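Local coordinates for periplasmic branched-chain amino acid-binding protein (Burkholderia mallei, PDB 3I09) that probably captures branched-chain amino acids or related small carboxylates in the periplasm for an ABC transporter, and here holds acetoacetic acid, at residues A[237-240]-A[241-245]. Sequence-based numbering, arbitrary orientation.
Sequences HALG and LETTQ
With chi1 at 50°, Thr-244 turns OG1 back between its own backbone N and carbonyl carbon, over the carbonyl of Gly-240, and swings CG2 toward Leu-239, whose CG lies anti to the carbonyl carbon. The hydroxyl donates to Gly-240 O, with OG1 2.7 Å away and well above the carbonyl plane. The same oxygen also accepts from the backbone, Thr-244 N lying 3.1 Å from Gly-240 O and in that plane, so one residue grips the carbonyl from two directions. Beside this polar pair, CD1 of Leu-239 packs 3.6 Å from CG2 of Thr-244, the two side chains crossing at about a right angle. On another side of the turn a water bridges the two helices: it donates to Leu-239 O at 2.7 Å and hydrogen-bonds Thr-243 OG1, which also has a weak bond from Lys-216. Gln-245 closes the far end, its NE2 giving a nearly straight bond (172°) to Glu-242 O. Helix 205-217 packs on Leu-239 and Thr-243 through Ile-212, while Val-338 of strand 329-338 meets Leu-241 and Thr-244. Gly-240, with positive phi (88°), ends helix 233-239 and takes the N-cap position of the short helix 241-244, a helix-to-helix junction at a glycine on the surface of this type I periplasmic binding protein, away from the ligand pocket.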
loop_
_atom_site.group_PDB
_atom_site.type_symbol
_atom_site.label_atom_id
_atom_site.label_comp_id
_atom_site.label_asym_id
_atom_site.label_seq_id
_atom_site.Cartn_x
_atom_site.Cartn_y
_atom_site.Cartn_z
ATOM N N HIS A 237 10.398 6.294 -11.183
ATOM C CA HIS A 237 11.486 5.811 -11.993
ATOM C C HIS A 237 11.002 5.637 -13.450
ATOM O O HIS A 237 11.725 5.986 -14.386
ATOM C CB HIS A 237 11.943 4.457 -11.464
ATOM C CG HIS A 237 13.149 3.908 -12.146
ATOM N ND1 HIS A 237 13.075 3.058 -13.219
ATOM C CD2 HIS A 237 14.472 4.094 -11.904
ATOM C CE1 HIS A 237 14.297 2.740 -13.618
ATOM N NE2 HIS A 237 15.164 3.332 -12.815
ATOM N N ALA A 238 9.808 5.071 -13.612
ATOM C CA ALA A 238 9.196 4.882 -14.940
ATOM C C ALA A 238 8.981 6.210 -15.667
ATOM O O ALA A 238 9.192 6.316 -16.897
ATOM C CB ALA A 238 7.842 4.110 -14.815
ATOM N N LEU A 239 8.509 7.217 -14.942
ATOM C CA LEU A 239 8.149 8.490 -15.559
ATOM C C LEU A 239 9.345 9.403 -15.732
ATOM O O LEU A 239 9.406 10.185 -16.707
ATOM C CB LEU A 239 7.076 9.205 -14.724
ATOM C CG LEU A 239 5.700 8.576 -14.784
ATOM C CD1 LEU A 239 4.833 9.034 -13.594
ATOM C CD2 LEU A 239 5.048 8.906 -16.147
ATOM N N GLY A 240 10.274 9.347 -14.782
ATOM C CA GLY A 240 11.384 10.278 -14.764
ATOM C C GLY A 240 11.049 11.565 -13.997
ATOM O O GLY A 240 9.876 11.980 -13.880
ATOM N N LEU A 241 12.095 12.182 -13.453
ATOM C CA LEU A 241 11.961 13.420 -12.669
ATOM C C LEU A 241 11.527 14.615 -13.482
ATOM O O LEU A 241 10.821 15.480 -12.976
ATOM C CB LEU A 241 13.272 13.746 -11.937
ATOM C CG LEU A 241 13.650 12.773 -10.833
ATOM C CD1 LEU A 241 15.003 13.207 -10.222
ATOM C CD2 LEU A 241 12.531 12.651 -9.765
ATOM N N GLU A 242 11.921 14.691 -14.747
ATOM C CA GLU A 242 11.536 15.860 -15.520
ATOM C C GLU A 242 9.979 15.979 -15.543
ATOM O O GLU A 242 9.439 17.059 -15.379
ATOM C CB GLU A 242 12.092 15.781 -16.938
ATOM C CG GLU A 242 11.662 16.958 -17.815
ATOM C CD GLU A 242 12.250 18.263 -17.358
ATOM O OE1 GLU A 242 13.361 18.238 -16.765
ATOM O OE2 GLU A 242 11.604 19.318 -17.602
ATOM N N THR A 243 9.299 14.851 -15.668
ATOM C CA THR A 243 7.828 14.813 -15.721
ATOM C C THR A 243 7.194 14.898 -14.333
ATOM O O THR A 243 6.130 15.515 -14.182
ATOM C CB THR A 243 7.360 13.537 -16.409
ATOM O OG1 THR A 243 7.734 13.591 -17.796
ATOM C CG2 THR A 243 5.800 13.327 -16.266
ATOM N N THR A 244 7.825 14.301 -13.318
ATOM C CA THR A 244 7.195 14.185 -11.969
ATOM C C THR A 244 7.574 15.248 -10.949
ATOM O O THR A 244 6.972 15.340 -9.872
ATOM C CB THR A 244 7.437 12.796 -11.347
ATOM O OG1 THR A 244 8.834 12.476 -11.416
ATOM C CG2 THR A 244 6.632 11.743 -12.100
ATOM N N GLN A 245 8.584 16.049 -11.265
ATOM C CA GLN A 245 9.073 17.064 -10.322
ATOM C C GLN A 245 7.901 17.916 -9.797
ATOM O O GLN A 245 7.032 18.353 -10.567
ATOM C CB GLN A 245 10.102 17.992 -10.969
ATOM C CG GLN A 245 9.635 18.710 -12.232
ATOM C CD GLN A 245 10.760 19.484 -12.870
ATOM O OE1 GLN A 245 11.366 20.330 -12.211
ATOM N NE2 GLN A 245 11.079 19.182 -14.149
HETATM O O HOH W 1 10.410 12.588 -17.253
#